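Local coordinates for major royal jelly protein 1 (Apis mellifera, PDB 5YYL) that is the most abundant protein of royal jelly, binds a sterol, and probably serves as food for developing larvae, at residues 37-42 and 59-64; 75-80 and 88-93; 81-86 and 142-147; 121-126 and 138-143. All coordinates share one frame; numbering follows the deposited sequence.

Interaction 1 (37-42 and 59-64); sequences WKFFDY and YDYKNN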
# COMPACT_ATOMS: atom_id res chain seq x y z
N TRP A 37 -32.87 10.76 -16.03
CA TRP A 37 -33.08 11.84 -16.96
C TRP A 37 -34.50 12.34 -16.88
O TRP A 37 -35.44 11.56 -16.70
CB TRP A 37 -32.84 11.39 -18.37
CG TRP A 37 -31.44 11.15 -18.75
CD1 TRP A 37 -30.58 12.04 -19.31
CD2 TRP A 37 -30.75 9.91 -18.69
NE1 TRP A 37 -29.37 11.44 -19.59
CE2 TRP A 37 -29.45 10.12 -19.21
CE3 TRP A 37 -31.09 8.63 -18.24
CZ2 TRP A 37 -28.50 9.10 -19.30
CZ3 TRP A 37 -30.14 7.62 -18.33
CH2 TRP A 37 -28.87 7.86 -18.86
N LYS A 38 -34.63 13.66 -16.99
CA LYS A 38 -35.90 14.30 -17.30
C LYS A 38 -36.07 14.26 -18.81
O LYS A 38 -37.16 14.03 -19.31
CB LYS A 38 -35.94 15.73 -16.77
CG LYS A 38 -35.76 15.80 -15.27
CD LYS A 38 -36.01 17.21 -14.72
CE LYS A 38 -36.33 17.19 -13.23
NZ LYS A 38 -37.15 18.36 -12.78
N PHE A 39 -34.97 14.49 -19.52
CA PHE A 39 -34.94 14.37 -20.97
C PHE A 39 -33.50 14.27 -21.42
O PHE A 39 -32.59 14.70 -20.72
CB PHE A 39 -35.60 15.58 -21.64
CG PHE A 39 -35.02 16.90 -21.20
CD1 PHE A 39 -33.86 17.41 -21.78
CD2 PHE A 39 -35.64 17.64 -20.18
CE1 PHE A 39 -33.31 18.60 -21.36
CE2 PHE A 39 -35.10 18.84 -19.76
CZ PHE A 39 -33.94 19.33 -20.35
N PHE A 40 -33.30 13.72 -22.61
CA PHE A 40 -31.97 13.53 -23.11
C PHE A 40 -31.47 14.78 -23.80
O PHE A 40 -32.25 15.55 -24.34
CB PHE A 40 -31.90 12.31 -24.04
CG PHE A 40 -31.98 11.02 -23.31
CD1 PHE A 40 -30.82 10.40 -22.85
CD2 PHE A 40 -33.22 10.44 -23.01
CE1 PHE A 40 -30.89 9.21 -22.16
CE2 PHE A 40 -33.29 9.26 -22.31
CZ PHE A 40 -32.12 8.65 -21.88
N ASP A 41 -30.16 14.95 -23.73
CA ASP A 41 -29.44 16.06 -24.33
C ASP A 41 -28.06 15.53 -24.66
O ASP A 41 -27.66 14.49 -24.13
CB ASP A 41 -29.37 17.22 -23.34
CG ASP A 41 -28.92 18.53 -23.98
OD1 ASP A 41 -28.53 18.53 -25.18
OD2 ASP A 41 -28.95 19.57 -23.28
N TYR A 42 -27.34 16.21 -25.54
CA TYR A 42 -26.06 15.72 -26.05
C TYR A 42 -24.90 16.70 -25.83
O TYR A 42 -25.11 17.88 -25.59
CB TYR A 42 -26.21 15.37 -27.54
CG TYR A 42 -27.29 14.34 -27.83
CD1 TYR A 42 -26.96 13.05 -28.26
CD2 TYR A 42 -28.64 14.66 -27.70
CE1 TYR A 42 -27.95 12.12 -28.53
CE2 TYR A 42 -29.63 13.73 -27.95
CZ TYR A 42 -29.28 12.47 -28.37
OH TYR A 42 -30.28 11.57 -28.62
N TYR A 59 -32.07 18.37 -33.38
CA TYR A 59 -32.24 17.99 -31.97
C TYR A 59 -33.44 18.67 -31.28
O TYR A 59 -33.33 19.79 -30.80
CB TYR A 59 -30.94 18.26 -31.19
CG TYR A 59 -31.13 18.27 -29.68
CD1 TYR A 59 -31.60 17.14 -29.00
CD2 TYR A 59 -30.91 19.43 -28.93
CE1 TYR A 59 -31.82 17.16 -27.63
CE2 TYR A 59 -31.12 19.45 -27.56
CZ TYR A 59 -31.57 18.31 -26.91
OH TYR A 59 -31.78 18.34 -25.56
N ASP A 60 -34.56 17.96 -31.21
CA ASP A 60 -35.70 18.31 -30.36
C ASP A 60 -35.67 17.35 -29.18
O ASP A 60 -35.70 16.12 -29.36
CB ASP A 60 -37.03 18.16 -31.12
CG ASP A 60 -38.25 18.70 -30.33
OD1 ASP A 60 -38.23 18.75 -29.08
OD2 ASP A 60 -39.25 19.06 -30.98
N TYR A 61 -35.61 17.91 -27.98
CA TYR A 61 -35.55 17.13 -26.75
C TYR A 61 -36.82 16.30 -26.49
O TYR A 61 -36.75 15.25 -25.85
CB TYR A 61 -35.25 18.04 -25.55
CG TYR A 61 -36.43 18.85 -25.01
CD1 TYR A 61 -37.18 18.38 -23.93
CD2 TYR A 61 -36.76 20.10 -25.54
CE1 TYR A 61 -38.24 19.11 -23.41
CE2 TYR A 61 -37.82 20.84 -25.02
CZ TYR A 61 -38.56 20.35 -23.95
OH TYR A 61 -39.63 21.07 -23.42
N LYS A 62 -37.96 16.76 -27.01
CA LYS A 62 -39.24 16.05 -26.82
C LYS A 62 -39.36 14.74 -27.61
O LYS A 62 -40.28 13.97 -27.35
CB LYS A 62 -40.42 16.98 -27.16
CG LYS A 62 -40.65 18.11 -26.16
CD LYS A 62 -41.92 18.92 -26.45
CE LYS A 62 -41.64 20.23 -27.18
NZ LYS A 62 -40.89 20.05 -28.46
N ASN A 63 -38.46 14.49 -28.56
CA ASN A 63 -38.53 13.29 -29.40
C ASN A 63 -37.39 12.29 -29.16
O ASN A 63 -37.11 11.47 -30.03
CB ASN A 63 -38.52 13.70 -30.89
CG ASN A 63 -39.59 14.72 -31.24
OD1 ASN A 63 -40.59 14.89 -30.53
ND2 ASN A 63 -39.37 15.42 -32.34
N ASN A 64 -36.74 12.35 -28.00
CA ASN A 64 -35.63 11.44 -27.71
C ASN A 64 -36.08 10.37 -26.73
O ASN A 64 -36.40 10.67 -25.58
CB ASN A 64 -34.42 12.21 -27.21
CG ASN A 64 -33.69 12.92 -28.33
OD1 ASN A 64 -32.61 12.51 -28.76
ND2 ASN A 64 -34.30 13.98 -28.85
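Tyr42 and Asn64 reach for each other from opposite directions, and the phenol OH of Tyr42 gives a hydrogen bond to Asn64 OD1 at 2.5 Å. The amide oxygen sits in plane at the edge of the phenol ring, with the amide turned 62° from that ring. A second bond runs the other way: Tyr59 OH donates to the backbone O of Phe40 (3.1 Å), in the carbonyl plane and on a lone pair. Two aromatic pairs flank these bonds. The edge of Tyr42 is offset against the face of Tyr59, and Tyr61 turns its edge to the face of Phe39, with CD1 3.8 Å from Phe39 CG. Phe39 gets there because chi1 of 54° tucks CG between backbone N and carbonyl carbon. Within 59-64, Asp60 OD1 takes the backbone N of Lys62 in an Asx turn, and Lys62 NZ adds a salt bridge to the same oxygen (3.0 Å). Asn64 ND2 is held by Gly85 O. The two loops flank helix 47-56 and lie against a four-stranded sheet, consistent with a propeller blade: Phe40, Tyr42 and Asn64 rest on Met80 of strand 75-81, Phe40 and Tyr42 also on Leu104 of strand 102-106.

Interaction 2 (75-80 and 88-93); sequences KIFVTM and SSLNVI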
# COMPACT_ATOMS: atom_id res chain seq x y z
N LYS A 75 -17.71 2.94 -20.08
CA LYS A 75 -18.77 3.35 -21.00
C LYS A 75 -20.11 2.74 -20.60
O LYS A 75 -20.18 1.57 -20.27
CB LYS A 75 -18.40 2.94 -22.43
CG LYS A 75 -17.06 3.49 -22.90
CD LYS A 75 -16.59 2.85 -24.21
CE LYS A 75 -15.10 3.09 -24.47
NZ LYS A 75 -14.72 4.54 -24.40
N ILE A 76 -21.15 3.57 -20.59
CA ILE A 76 -22.53 3.13 -20.50
C ILE A 76 -23.16 3.54 -21.83
O ILE A 76 -23.28 4.73 -22.09
CB ILE A 76 -23.30 3.85 -19.36
CG1 ILE A 76 -22.73 3.50 -17.98
CG2 ILE A 76 -24.79 3.55 -19.42
CD1 ILE A 76 -23.01 2.09 -17.50
N PHE A 77 -23.56 2.58 -22.66
CA PHE A 77 -24.20 2.88 -23.94
C PHE A 77 -25.67 3.19 -23.75
O PHE A 77 -26.31 2.65 -22.87
CB PHE A 77 -23.99 1.75 -24.94
CG PHE A 77 -22.56 1.57 -25.32
CD1 PHE A 77 -21.97 2.39 -26.30
CD2 PHE A 77 -21.76 0.63 -24.68
CE1 PHE A 77 -20.63 2.24 -26.64
CE2 PHE A 77 -20.42 0.47 -25.03
CZ PHE A 77 -19.85 1.28 -26.02
N VAL A 78 -26.19 4.13 -24.53
CA VAL A 78 -27.62 4.46 -24.52
C VAL A 78 -28.02 4.68 -25.97
O VAL A 78 -27.45 5.54 -26.62
CB VAL A 78 -27.91 5.74 -23.72
CG1 VAL A 78 -29.39 6.09 -23.78
CG2 VAL A 78 -27.45 5.58 -22.27
N THR A 79 -28.96 3.88 -26.47
CA THR A 79 -29.39 3.99 -27.87
C THR A 79 -30.72 4.71 -27.94
O THR A 79 -31.59 4.49 -27.11
CB THR A 79 -29.51 2.66 -28.61
OG1 THR A 79 -30.68 1.96 -28.18
CG2 THR A 79 -28.30 1.82 -28.43
N MET A 80 -30.86 5.56 -28.95
CA MET A 80 -32.05 6.38 -29.10
C MET A 80 -32.80 6.00 -30.38
O MET A 80 -32.19 5.81 -31.46
CB MET A 80 -31.68 7.86 -29.10
CG MET A 80 -32.71 8.74 -28.41
SD MET A 80 -32.78 8.68 -26.61
CE MET A 80 -31.05 8.47 -26.19
N SER A 88 -28.02 11.83 -32.61
CA SER A 88 -27.34 10.54 -32.72
C SER A 88 -28.15 9.43 -32.11
O SER A 88 -28.93 9.66 -31.17
CB SER A 88 -25.97 10.58 -32.05
OG SER A 88 -25.33 9.31 -32.16
N SER A 89 -27.96 8.23 -32.66
CA SER A 89 -28.69 7.05 -32.20
C SER A 89 -27.84 6.22 -31.24
O SER A 89 -28.32 5.89 -30.17
CB SER A 89 -29.12 6.17 -33.37
OG SER A 89 -29.99 5.17 -32.89
N LEU A 90 -26.63 5.88 -31.65
CA LEU A 90 -25.70 5.15 -30.82
C LEU A 90 -24.86 6.12 -29.97
O LEU A 90 -24.04 6.86 -30.52
CB LEU A 90 -24.80 4.26 -31.68
CG LEU A 90 -23.81 3.36 -30.94
CD1 LEU A 90 -24.52 2.47 -29.92
CD2 LEU A 90 -23.05 2.51 -31.94
N ASN A 91 -25.07 6.10 -28.65
CA ASN A 91 -24.38 7.03 -27.73
C ASN A 91 -23.75 6.36 -26.51
O ASN A 91 -24.03 5.20 -26.22
CB ASN A 91 -25.36 8.09 -27.21
CG ASN A 91 -26.27 8.59 -28.29
OD1 ASN A 91 -25.79 9.07 -29.32
ND2 ASN A 91 -27.58 8.47 -28.09
N VAL A 92 -22.89 7.11 -25.82
CA VAL A 92 -22.43 6.78 -24.46
C VAL A 92 -22.73 7.95 -23.56
O VAL A 92 -22.94 9.06 -24.03
CB VAL A 92 -20.92 6.44 -24.37
CG1 VAL A 92 -20.62 5.18 -25.15
CG2 VAL A 92 -20.05 7.57 -24.85
N ILE A 93 -22.77 7.70 -22.25
CA ILE A 93 -22.98 8.75 -21.27
C ILE A 93 -21.64 9.42 -21.09
O ILE A 93 -20.62 8.74 -20.98
CB ILE A 93 -23.54 8.24 -19.94
CG1 ILE A 93 -24.80 7.41 -20.18
CG2 ILE A 93 -23.86 9.41 -19.01
CD1 ILE A 93 -25.50 6.93 -18.91
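Ser89 OG is gripped twice: it donates to the backbone O of Met80 at 2.7 Å, in the carbonyl plane, and it accepts from the backbone N of Ala124. Swinging OG anti to the Ser89 backbone N (chi1 -171°) aims it at that carbonyl. The backbone of Met80 is tied to the same residue again, its N bonding to Ser89 O at 2.8 Å. Val78 N meets Asn91 O (2.9 Å) and Ile93 N meets Ile76 O (3.0 Å), whereas Val78 O receives weak bonds from both N and ND2 of Asn91. This ladder joins the two inner strands of the antiparallel meander 65-72, 75-81, 90-94 and 102-106, a four-stranded sheet of the kind that makes one blade of a beta-propeller. Phe77 and Val92, a non-hydrogen-bonded pair, lie side by side and point the same way, with Val92 CG1 against CD1 and CE1 of the ring. Thr79 CG2 meets Leu90 CD1 at 4.1 Å, and this face packs on Leu127 of the neighbouring strand 124-129. Across the sheet Ile93 CD1 lies alongside Ile76 CG2 at 3.5 Å. Ile93 CG1 touches Val78 CG2. Ser88 OG donates to Asn91 OD1 (2.9 Å), which would limit rotation of the amide.

Interaction 3 (81-86 and 142-147); sequences LRYNGV and LVNNTQ. With NAG (2-acetamido-2-deoxy-beta-D-glucopyranose), chain E.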
# COMPACT_ATOMS: atom_id res chain seq x y z
N LEU A 81 -34.12 5.85 -30.23
CA LEU A 81 -35.01 5.64 -31.36
C LEU A 81 -34.94 6.88 -32.23
O LEU A 81 -35.18 7.99 -31.74
CB LEU A 81 -36.47 5.43 -30.92
CG LEU A 81 -36.83 4.14 -30.19
CD1 LEU A 81 -38.28 4.16 -29.76
CD2 LEU A 81 -36.51 2.95 -31.07
N ARG A 82 -34.63 6.68 -33.51
CA ARG A 82 -34.40 7.80 -34.43
C ARG A 82 -35.71 8.38 -34.93
O ARG A 82 -36.18 8.04 -36.00
CB ARG A 82 -33.53 7.37 -35.61
CG ARG A 82 -33.15 8.50 -36.54
CD ARG A 82 -32.05 9.40 -35.97
NE ARG A 82 -30.76 8.76 -36.21
CZ ARG A 82 -29.57 9.36 -36.20
NH1 ARG A 82 -29.46 10.67 -35.93
NH2 ARG A 82 -28.48 8.63 -36.46
N TYR A 83 -36.27 9.26 -34.13
CA TYR A 83 -37.35 10.12 -34.58
C TYR A 83 -36.75 11.40 -35.22
O TYR A 83 -35.54 11.52 -35.37
CB TYR A 83 -38.32 10.43 -33.44
CG TYR A 83 -39.30 9.31 -33.15
CD1 TYR A 83 -40.66 9.51 -33.31
CD2 TYR A 83 -38.86 8.06 -32.73
CE1 TYR A 83 -41.57 8.49 -33.05
CE2 TYR A 83 -39.76 7.03 -32.47
CZ TYR A 83 -41.11 7.26 -32.63
OH TYR A 83 -42.03 6.26 -32.39
N ASN A 84 -37.63 12.30 -35.66
CA ASN A 84 -37.25 13.65 -36.06
C ASN A 84 -36.80 14.41 -34.81
O ASN A 84 -37.55 14.51 -33.82
CB ASN A 84 -38.40 14.38 -36.78
CG ASN A 84 -39.73 14.31 -36.02
OD1 ASN A 84 -40.35 13.24 -35.92
ND2 ASN A 84 -40.17 15.45 -35.48
N GLY A 85 -35.56 14.91 -34.85
CA GLY A 85 -34.96 15.64 -33.73
C GLY A 85 -34.10 14.81 -32.79
O GLY A 85 -34.05 15.06 -31.57
N VAL A 86 -33.41 13.82 -33.36
CA VAL A 86 -32.56 12.91 -32.61
C VAL A 86 -31.20 12.90 -33.30
O VAL A 86 -31.01 12.19 -34.28
CB VAL A 86 -33.17 11.50 -32.55
CG1 VAL A 86 -32.19 10.53 -31.89
CG2 VAL A 86 -34.48 11.54 -31.77
N LEU A 142 -35.20 2.18 -39.41
CA LEU A 142 -36.49 2.84 -39.30
C LEU A 142 -36.32 4.29 -38.87
O LEU A 142 -35.36 4.64 -38.17
CB LEU A 142 -37.42 2.11 -38.33
CG LEU A 142 -38.17 0.90 -38.90
CD1 LEU A 142 -37.33 0.05 -39.85
CD2 LEU A 142 -38.68 0.07 -37.74
N VAL A 143 -37.25 5.13 -39.33
CA VAL A 143 -37.40 6.50 -38.85
C VAL A 143 -38.80 6.60 -38.25
O VAL A 143 -39.73 6.01 -38.78
CB VAL A 143 -37.19 7.52 -39.98
CG1 VAL A 143 -37.36 8.93 -39.45
CG2 VAL A 143 -35.82 7.33 -40.62
N ASN A 144 -38.92 7.31 -37.13
CA ASN A 144 -40.17 7.35 -36.35
C ASN A 144 -40.68 5.95 -35.96
O ASN A 144 -41.87 5.75 -35.75
CB ASN A 144 -41.29 8.10 -37.09
CG ASN A 144 -40.87 9.48 -37.59
OD1 ASN A 144 -39.69 9.83 -37.58
ND2 ASN A 144 -41.84 10.25 -38.05
N ASN A 145 -39.75 4.99 -35.86
CA ASN A 145 -40.03 3.57 -35.58
C ASN A 145 -40.96 2.86 -36.60
O ASN A 145 -41.56 1.83 -36.27
CB ASN A 145 -40.57 3.42 -34.13
CG ASN A 145 -40.09 2.14 -33.44
OD1 ASN A 145 -38.93 1.73 -33.54
ND2 ASN A 145 -41.00 1.52 -32.70
N THR A 146 -41.07 3.41 -37.82
CA THR A 146 -42.00 2.87 -38.86
C THR A 146 -41.45 2.98 -40.29
O THR A 146 -41.25 1.95 -40.95
CB THR A 146 -43.39 3.55 -38.80
OG1 THR A 146 -43.24 4.97 -38.85
CG2 THR A 146 -44.14 3.18 -37.53
N GLN A 147 -41.21 4.20 -40.78
CA GLN A 147 -40.80 4.41 -42.19
C GLN A 147 -39.35 3.96 -42.46
O GLN A 147 -38.42 4.59 -41.97
CB GLN A 147 -40.97 5.89 -42.57
C1 NAG E . -41.70 11.59 -38.58
C2 NAG E . -41.77 11.67 -40.12
C3 NAG E . -41.79 13.14 -40.56
C4 NAG E . -42.87 13.98 -39.89
C5 NAG E . -42.78 13.74 -38.37
C6 NAG E . -43.89 14.36 -37.52
C7 NAG E . -40.81 10.25 -41.90
C8 NAG E . -39.55 9.67 -42.49
N2 NAG E . -40.66 11.01 -40.81
O3 NAG E . -41.96 13.23 -41.98
O4 NAG E . -42.62 15.35 -40.28
O5 NAG E . -42.81 12.34 -38.08
O6 NAG E . -45.17 13.96 -38.01
O7 NAG E . -41.88 10.01 -42.42
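An N-glycosylation sequon, Asn144-Asn145-Thr146, is braced here by Tyr83 of the loop that follows strand 75-81. The backbone CA of Asn144 stands almost exactly over the centre of the phenol ring, a CH-pi contact of 3.6 Å from CA to the Tyr83 centroid. The Asn144 amide lies nearly parallel to the ring, 6° between planes; its CG is anti to the carbonyl carbon (chi1 -52°), and its ND2 is bonded to C1 of the N-acetylglucosamine. At the far end of the phenol, Tyr83 OH comes to 3.6 Å from Asn145 CB. Alongside, the backbone N of Asn144 donates to Arg82 O (3.1 Å), and Asn145 OD1 touches Leu81 CD2 at 3.7 Å. Val143 lines the sugar too, CG1 lying 3.8 Å from NAG C8, the methyl of the acetamide. Arg82, the centre of an inverse gamma turn, gives NH1 to Val86 O at 2.7 Å and NE to Val122 O. The backbone bond to Arg82 is thus joined by the phenol face, which meets the CA of Asn144 and not the amide nitrogen that carries the sugar, so the contact and the glycan link use different parts of one residue.

Interaction 4 (121-126 and 138-143); sequences IVSASK and LDSGLV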
# COMPACT_ATOMS: atom_id res chain seq x y z
N ILE A 121 -25.47 3.85 -39.33
CA ILE A 121 -26.43 3.91 -38.19
C ILE A 121 -27.59 4.93 -38.26
O ILE A 121 -27.44 6.11 -37.94
CB ILE A 121 -25.74 3.92 -36.80
CG1 ILE A 121 -24.50 3.01 -36.81
CG2 ILE A 121 -26.74 3.49 -35.72
CD1 ILE A 121 -23.95 2.61 -35.46
N VAL A 122 -28.75 4.42 -38.66
CA VAL A 122 -29.99 5.17 -38.67
C VAL A 122 -30.62 5.10 -37.29
O VAL A 122 -30.87 6.13 -36.70
CB VAL A 122 -31.00 4.63 -39.72
CG1 VAL A 122 -32.30 5.42 -39.73
CG2 VAL A 122 -30.35 4.61 -41.10
N SER A 123 -30.91 3.89 -36.82
CA SER A 123 -31.57 3.69 -35.52
C SER A 123 -31.07 2.42 -34.82
O SER A 123 -31.57 1.32 -35.09
CB SER A 123 -33.09 3.63 -35.70
OG SER A 123 -33.72 3.60 -34.44
N ALA A 124 -30.08 2.59 -33.94
CA ALA A 124 -29.55 1.52 -33.10
C ALA A 124 -30.66 1.03 -32.16
O ALA A 124 -30.91 1.59 -31.10
CB ALA A 124 -28.34 2.00 -32.30
N SER A 125 -31.34 -0.01 -32.60
CA SER A 125 -32.49 -0.55 -31.89
C SER A 125 -32.03 -1.30 -30.63
O SER A 125 -32.62 -1.11 -29.56
CB SER A 125 -33.26 -1.49 -32.82
OG SER A 125 -34.47 -1.90 -32.24
N LYS A 126 -30.98 -2.11 -30.76
CA LYS A 126 -30.50 -2.98 -29.68
C LYS A 126 -28.99 -3.17 -29.75
O LYS A 126 -28.40 -3.06 -30.81
CB LYS A 126 -31.19 -4.33 -29.77
CG LYS A 126 -32.05 -4.71 -28.58
CD LYS A 126 -33.31 -3.87 -28.47
CE LYS A 126 -33.93 -3.99 -27.07
NZ LYS A 126 -34.92 -2.89 -26.83
N LEU A 138 -27.73 -3.58 -33.68
CA LEU A 138 -28.86 -3.84 -34.58
C LEU A 138 -29.44 -2.50 -35.01
O LEU A 138 -30.23 -1.92 -34.28
CB LEU A 138 -29.94 -4.72 -33.91
CG LEU A 138 -31.21 -5.04 -34.74
CD1 LEU A 138 -30.90 -5.94 -35.92
CD2 LEU A 138 -32.29 -5.69 -33.90
N ASP A 139 -29.03 -2.02 -36.19
CA ASP A 139 -29.63 -0.85 -36.83
C ASP A 139 -30.85 -1.33 -37.61
O ASP A 139 -30.72 -2.14 -38.53
CB ASP A 139 -28.63 -0.16 -37.77
CG ASP A 139 -29.23 1.03 -38.56
OD1 ASP A 139 -28.61 1.41 -39.58
OD2 ASP A 139 -30.28 1.59 -38.15
N SER A 140 -32.03 -0.82 -37.25
CA SER A 140 -33.27 -1.23 -37.89
C SER A 140 -33.43 -0.59 -39.27
O SER A 140 -33.95 -1.21 -40.21
CB SER A 140 -34.47 -0.89 -37.01
OG SER A 140 -34.55 0.50 -36.75
N GLY A 141 -32.97 0.65 -39.39
CA GLY A 141 -33.19 1.47 -40.58
C GLY A 141 -34.47 2.27 -40.52
O GLY A 141 -34.78 3.00 -41.46
N LEU A 142 -35.20 2.18 -39.41
CA LEU A 142 -36.49 2.84 -39.30
C LEU A 142 -36.32 4.29 -38.87
O LEU A 142 -35.36 4.64 -38.17
CB LEU A 142 -37.42 2.11 -38.33
CG LEU A 142 -38.17 0.90 -38.90
CD1 LEU A 142 -37.33 0.05 -39.85
CD2 LEU A 142 -38.68 0.07 -37.74
N VAL A 143 -37.25 5.13 -39.33
CA VAL A 143 -37.40 6.50 -38.85
C VAL A 143 -38.80 6.60 -38.25
O VAL A 143 -39.73 6.01 -38.78
CB VAL A 143 -37.19 7.52 -39.98
CG1 VAL A 143 -37.36 8.93 -39.45
CG2 VAL A 143 -35.82 7.33 -40.62
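Both faces of the Asp139 carboxylate are taken: Ser123 N and Gly141 N come to OD2 from opposite sides of its plane, at 2.7 Å and 3.1 Å. OD1 is met from above the plane by Val122 N at 3.2 Å, and Lys153 NZ adds a salt bridge to the same oxygen. The carboxylate reaches these amides because its CG stands anti to the Asp139 backbone N, chi1 176°. The bond from Gly141 closes an Asx turn; straight after it, Ser140 OG accepts from Leu142 N (3.2 Å) in an ST turn, so the chain bends in two overlapping steps as it leaves strand 134-139. Ser123 CB packs against Ser140 OG, and Val122 CG1 against Leu142 O at 3.5 Å. The turn follows the antiparallel hairpin of strands 124-129 and 134-139, the first two strands of a four-stranded blade. Ala124 faces Asp139 as a non-hydrogen-bonded pair, flanked by Ser140 N to Ser123 O (3.1 Å) and Ser125 N to Leu138 O (2.8 Å). Ser125 turns its hydroxyl to Leu185 O of the next sheet, where Leu138 also packs on Leu188. With three backbone amides and a lysine gathered round it, the buried carboxylate is probably ionised, and its oxygens tie the segment that leads into strand 124-129 to the outgoing turn.

Overall arrangement
Interactions 2 and 4 are buried hairpins in two adjacent four-stranded sheets and rely on backbone ladders, with a carboxylate hub added in interaction 4. Interactions 1 and 3 are partly buried meetings of loops, built on aromatic rings and few direct bonds. The hairpins are joined where Leu90 packs on Ile121 and Thr79 OG1 makes a weak bond to Ala124 O. Interaction 3 starts from the loop linking the two strands of interaction 2 and shares Leu142 and Val143 with interaction 4, where Arg82 also grips the carbonyls of Ile121 and Val122. Asn63 and Asn64 of interaction 1 bind the carbonyls of Asn84 and Gly85. The glycan is attached in interaction 3, and the shared Val143 touches it.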